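Long-range contact in uncharacterized protein (Bacteroides thetaiotaomicron VPI-5482, PDB 3KNY), which is of unknown function but is probably a lipid-anchored, two-domain protein of this gut bacterium: residues 131-143 with 197-210. Sequence-based numbering, arbitrary orientation.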
loop_
_atom_site.group_PDB
_atom_site.type_symbol
_atom_site.label_atom_id
_atom_site.label_comp_id
_atom_site.label_asym_id
_atom_site.label_seq_id
_atom_site.Cartn_x
_atom_site.Cartn_y
_atom_site.Cartn_z
ATOM N N THR A 131 -3.589 3.519 1.569
ATOM C CA THR A 131 -4.137 4.647 0.831
ATOM C C THR A 131 -3.871 4.387 -0.612
ATOM O O THR A 131 -2.722 4.390 -1.027
ATOM C CB THR A 131 -3.534 5.966 1.248
ATOM O OG1 THR A 131 -3.897 6.201 2.605
ATOM C CG2 THR A 131 -4.067 7.098 0.384
ATOM N N LEU A 132 -4.934 4.160 -1.373
ATOM C CA LEU A 132 -4.800 3.777 -2.769
ATOM C C LEU A 132 -4.604 4.977 -3.654
ATOM O O LEU A 132 -3.994 4.849 -4.709
ATOM C CB LEU A 132 -6.007 2.993 -3.253
ATOM C CG LEU A 132 -6.163 1.590 -2.683
ATOM C CD1 LEU A 132 -7.448 0.976 -3.242
ATOM C CD2 LEU A 132 -4.925 0.740 -3.016
ATOM N N TYR A 133 -5.114 6.133 -3.237
ATOM C CA TYR A 133 -5.075 7.311 -4.090
ATOM C C TYR A 133 -5.348 8.561 -3.294
ATOM O O TYR A 133 -6.114 8.527 -2.338
ATOM C CB TYR A 133 -6.078 7.173 -5.239
ATOM C CG TYR A 133 -6.314 8.448 -6.010
ATOM C CD1 TYR A 133 -5.409 8.888 -6.937
ATOM C CD2 TYR A 133 -7.443 9.225 -5.786
ATOM C CE1 TYR A 133 -5.615 10.067 -7.642
ATOM C CE2 TYR A 133 -7.660 10.398 -6.483
ATOM C CZ TYR A 133 -6.736 10.812 -7.408
ATOM O OH TYR A 133 -6.926 11.974 -8.096
ATOM N N THR A 134 -4.689 9.660 -3.675
ATOM C CA THR A 134 -4.906 10.970 -3.026
ATOM C C THR A 134 -4.913 12.039 -4.072
ATOM O O THR A 134 -3.943 12.209 -4.770
ATOM C CB THR A 134 -3.813 11.329 -2.012
ATOM O OG1 THR A 134 -3.716 10.285 -1.032
ATOM C CG2 THR A 134 -4.170 12.598 -1.337
ATOM N N HIS A 135 -6.021 12.747 -4.208
ATOM C CA HIS A 135 -6.096 13.797 -5.206
ATOM C C HIS A 135 -5.296 14.991 -4.677
ATOM O O HIS A 135 -5.208 15.202 -3.454
ATOM C CB HIS A 135 -7.551 14.189 -5.496
ATOM C CG HIS A 135 -7.707 15.058 -6.704
ATOM N ND1 HIS A 135 -7.418 16.406 -6.692
ATOM C CD2 HIS A 135 -8.124 14.775 -7.959
ATOM C CE1 HIS A 135 -7.628 16.912 -7.893
ATOM N NE2 HIS A 135 -8.058 15.943 -8.683
ATOM N N SER A 136 -4.725 15.769 -5.594
ATOM C CA SER A 136 -3.936 16.937 -5.199
ATOM C C SER A 136 -4.755 17.859 -4.356
ATOM O O SER A 136 -4.234 18.454 -3.424
ATOM C CB SER A 136 -3.389 17.695 -6.396
ATOM O OG SER A 136 -4.432 18.048 -7.276
ATOM N N LEU A 137 -6.042 17.965 -4.647
ATOM C CA LEU A 137 -6.916 18.828 -3.844
ATOM C C LEU A 137 -7.295 18.192 -2.511
ATOM O O LEU A 137 -7.974 18.821 -1.749
ATOM C CB LEU A 137 -8.180 19.224 -4.630
ATOM C CG LEU A 137 -7.941 20.124 -5.854
ATOM C CD1 LEU A 137 -9.172 20.197 -6.741
ATOM C CD2 LEU A 137 -7.540 21.512 -5.401
ATOM N N GLY A 138 -6.887 16.955 -2.224
ATOM C CA GLY A 138 -7.130 16.360 -0.889
ATOM C C GLY A 138 -7.922 15.057 -0.760
ATOM O O GLY A 138 -7.567 14.195 0.041
ATOM N N PRO A 139 -9.030 14.920 -1.502
ATOM C CA PRO A 139 -9.827 13.718 -1.405
ATOM C C PRO A 139 -9.034 12.456 -1.721
ATOM O O PRO A 139 -8.161 12.468 -2.577
ATOM C CB PRO A 139 -10.914 13.967 -2.443
ATOM C CG PRO A 139 -11.105 15.408 -2.385
ATOM C CD PRO A 139 -9.725 15.942 -2.299
ATOM N N TYR A 140 -9.351 11.378 -1.021
ATOM C CA TYR A 140 -8.562 10.162 -1.100
ATOM C C TYR A 140 -9.445 8.911 -1.181
ATOM O O TYR A 140 -10.606 8.948 -0.808
ATOM C CB TYR A 140 -7.645 10.071 0.138
ATOM C CG TYR A 140 -8.385 10.071 1.459
ATOM C CD1 TYR A 140 -9.176 8.979 1.843
ATOM C CD2 TYR A 140 -8.317 11.163 2.330
ATOM C CE1 TYR A 140 -9.888 8.972 3.060
ATOM C CE2 TYR A 140 -9.036 11.166 3.551
ATOM C CZ TYR A 140 -9.809 10.063 3.896
ATOM O OH TYR A 140 -10.493 10.029 5.072
ATOM N N ILE A 141 -8.878 7.813 -1.665
ATOM C CA ILE A 141 -9.528 6.505 -1.586
ATOM C C ILE A 141 -8.621 5.611 -0.762
ATOM O O ILE A 141 -7.448 5.407 -1.120
ATOM C CB ILE A 141 -9.697 5.831 -2.949
ATOM C CG1 ILE A 141 -10.566 6.674 -3.890
ATOM C CG2 ILE A 141 -10.273 4.432 -2.757
ATOM C CD1 ILE A 141 -10.495 6.178 -5.358
ATOM N N LYS A 142 -9.156 5.086 0.335
ATOM C CA LYS A 142 -8.418 4.164 1.186
ATOM C C LYS A 142 -9.059 2.780 1.240
ATOM O O LYS A 142 -10.274 2.653 1.069
ATOM C CB LYS A 142 -8.358 4.728 2.600
ATOM C CG LYS A 142 -7.474 5.939 2.683
ATOM C CD LYS A 142 -7.313 6.433 4.094
ATOM C CE LYS A 142 -6.474 7.708 4.118
ATOM N NZ LYS A 142 -5.846 7.876 5.458
ATOM N N ALA A 143 -8.243 1.764 1.515
ATOM C CA ALA A 143 -8.695 0.377 1.711
ATOM C C ALA A 143 -8.352 -0.032 3.146
ATOM O O ALA A 143 -7.297 0.352 3.665
ATOM C CB ALA A 143 -8.026 -0.570 0.696
ATOM N N LEU A 197 -14.195 8.403 -8.504
ATOM C CA LEU A 197 -14.223 9.271 -7.326
ATOM C C LEU A 197 -14.861 10.549 -7.786
ATOM O O LEU A 197 -14.467 11.078 -8.816
ATOM C CB LEU A 197 -12.814 9.547 -6.813
ATOM C CG LEU A 197 -12.585 10.546 -5.675
ATOM C CD1 LEU A 197 -13.215 10.052 -4.339
ATOM C CD2 LEU A 197 -11.050 10.846 -5.534
ATOM N N SER A 198 -15.878 11.012 -7.058
ATOM C CA SER A 198 -16.540 12.281 -7.383
ATOM C C SER A 198 -16.454 13.145 -6.171
ATOM O O SER A 198 -16.626 12.646 -5.071
ATOM C CB SER A 198 -18.023 12.086 -7.708
ATOM O OG SER A 198 -18.148 11.299 -8.866
ATOM N N PHE A 199 -16.179 14.434 -6.374
ATOM C CA PHE A 199 -16.195 15.409 -5.284
ATOM C C PHE A 199 -16.377 16.823 -5.795
ATOM O O PHE A 199 -16.187 17.126 -6.977
ATOM C CB PHE A 199 -14.943 15.297 -4.396
ATOM C CG PHE A 199 -13.637 15.635 -5.091
ATOM C CD1 PHE A 199 -13.139 16.919 -5.078
ATOM C CD2 PHE A 199 -12.882 14.657 -5.685
ATOM C CE1 PHE A 199 -11.930 17.225 -5.697
ATOM C CE2 PHE A 199 -11.673 14.965 -6.314
ATOM C CZ PHE A 199 -11.198 16.246 -6.310
ATOM N N LYS A 200 -16.792 17.679 -4.886
ATOM C CA LYS A 200 -16.933 19.099 -5.171
ATOM C C LYS A 200 -15.615 19.813 -4.895
ATOM O O LYS A 200 -14.983 19.584 -3.860
ATOM C CB LYS A 200 -18.023 19.719 -4.283
ATOM C CG LYS A 200 -19.449 19.195 -4.522
ATOM C CD LYS A 200 -20.039 19.674 -5.861
ATOM C CE LYS A 200 -20.596 21.108 -5.791
ATOM N NZ LYS A 200 -20.829 21.691 -7.159
ATOM N N ASP A 201 -15.202 20.646 -5.844
ATOM C CA ASP A 201 -14.152 21.643 -5.654
ATOM C C ASP A 201 -14.836 22.993 -5.740
ATOM O O ASP A 201 -14.660 23.712 -6.712
ATOM C CB ASP A 201 -13.116 21.525 -6.764
ATOM C CG ASP A 201 -12.017 22.561 -6.662
ATOM O OD1 ASP A 201 -11.793 23.118 -5.559
ATOM O OD2 ASP A 201 -11.376 22.802 -7.706
ATOM N N GLY A 202 -15.638 23.335 -4.741
ATOM C CA GLY A 202 -16.422 24.570 -4.806
ATOM C C GLY A 202 -17.521 24.349 -5.820
ATOM O O GLY A 202 -18.213 23.339 -5.758
ATOM N N SER A 203 -17.672 25.263 -6.770
ATOM C CA SER A 203 -18.686 25.116 -7.815
ATOM C C SER A 203 -18.312 24.128 -8.945
ATOM O O SER A 203 -19.081 23.977 -9.889
ATOM C CB SER A 203 -18.978 26.472 -8.435
ATOM O OG SER A 203 -17.814 27.016 -9.027
ATOM N N ARG A 204 -17.148 23.484 -8.866
ATOM C CA ARG A 204 -16.697 22.547 -9.899
ATOM C C ARG A 204 -16.850 21.117 -9.419
ATOM O O ARG A 204 -16.354 20.791 -8.353
ATOM C CB ARG A 204 -15.215 22.775 -10.200
ATOM C CG ARG A 204 -14.926 23.943 -11.122
ATOM C CD ARG A 204 -13.541 24.546 -10.863
ATOM N NE ARG A 204 -13.599 25.654 -9.885
ATOM N N LYS A 205 -17.534 20.273 -10.191
ATOM C CA LYS A 205 -17.601 18.838 -9.899
ATOM C C LYS A 205 -16.338 18.201 -10.472
ATOM O O LYS A 205 -15.952 18.476 -11.600
ATOM C CB LYS A 205 -18.867 18.187 -10.492
ATOM C CG LYS A 205 -20.238 18.761 -9.977
ATOM N N VAL A 206 -15.650 17.388 -9.690
ATOM C CA VAL A 206 -14.485 16.678 -10.211
ATOM C C VAL A 206 -14.831 15.197 -10.240
ATOM O O VAL A 206 -15.349 14.669 -9.267
ATOM C CB VAL A 206 -13.219 16.922 -9.330
ATOM C CG1 VAL A 206 -12.012 16.134 -9.838
ATOM C CG2 VAL A 206 -12.914 18.390 -9.272
ATOM N N GLU A 207 -14.554 14.528 -11.349
ATOM C CA GLU A 207 -14.689 13.081 -11.407
ATOM C C GLU A 207 -13.409 12.465 -11.872
ATOM O O GLU A 207 -12.879 12.868 -12.898
ATOM C CB GLU A 207 -15.797 12.676 -12.351
ATOM C CG GLU A 207 -17.171 13.049 -11.842
ATOM C CD GLU A 207 -18.291 12.317 -12.534
ATOM O OE1 GLU A 207 -18.052 11.524 -13.512
ATOM O OE2 GLU A 207 -19.424 12.544 -12.049
ATOM N N VAL A 208 -12.916 11.476 -11.132
ATOM C CA VAL A 208 -11.666 10.825 -11.483
ATOM C C VAL A 208 -11.901 9.327 -11.510
ATOM O O VAL A 208 -12.441 8.770 -10.555
ATOM C CB VAL A 208 -10.543 11.148 -10.458
ATOM C CG1 VAL A 208 -9.208 10.596 -10.923
ATOM C CG2 VAL A 208 -10.451 12.628 -10.262
ATOM N N THR A 209 -11.519 8.688 -12.613
ATOM C CA THR A 209 -11.580 7.243 -12.724
ATOM C C THR A 209 -10.279 6.803 -12.132
ATOM O O THR A 209 -9.245 7.321 -12.518
ATOM C CB THR A 209 -11.745 6.777 -14.176
ATOM O OG1 THR A 209 -13.005 7.248 -14.646
ATOM C CG2 THR A 209 -11.785 5.275 -14.261
ATOM N N VAL A 210 -10.342 5.911 -11.147
ATOM C CA VAL A 210 -9.168 5.475 -10.413
ATOM C C VAL A 210 -8.998 3.961 -10.446
ATOM O O VAL A 210 -9.886 3.225 -10.059
ATOM C CB VAL A 210 -9.244 5.896 -8.963
ATOM C CG1 VAL A 210 -8.010 5.385 -8.206
ATOM C CG2 VAL A 210 -9.387 7.434 -8.868
#
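The ring of F199 lies between P139 and V206: P139 CG, on a rigid ring that presents its C-H groups squarely, sits over the centre of one face, 3.6 Å from the centroid in a CH-pi contact, while V206 CB covers the opposite face near the rim. One edge of the phenyl points at the face of H135 in a T-shaped pair, planes at 75°, with F199 CZ 3.7 Å from H135 CG. Histidine suits this place because its aromatic ring also accepts, in its plane, a nearly straight hydrogen bond from L137 N to ND1 (2.9 Å), which fixes its rotation; V208 CG2 meets its edge. With the imidazole of H135 cut back to an alanine, L137 N loses that acceptor, and the type I turn from H135 to G138 would probably be held less firmly and F199 face a gap. A chi1 of 168° sets the Y133 ring beside its own carbonyl carbon, which brings H135 N over one face near the rim; V210 CG2 lies over the other, and L197 CD2 meets the edge, 3.5 Å from Y133 CE2. These methyls suit an aromatic surface, bringing no polar atom that needs a partner. I141 CD1 reaches V210 CB at 3.8 Å. No hydrogen bond joins the two hairpins; as in a beta sandwich, strands 124-134 and 140-149 pack on strands 188-201 and 204-217, with V10 of strand 7-10 touching Y133 and V208.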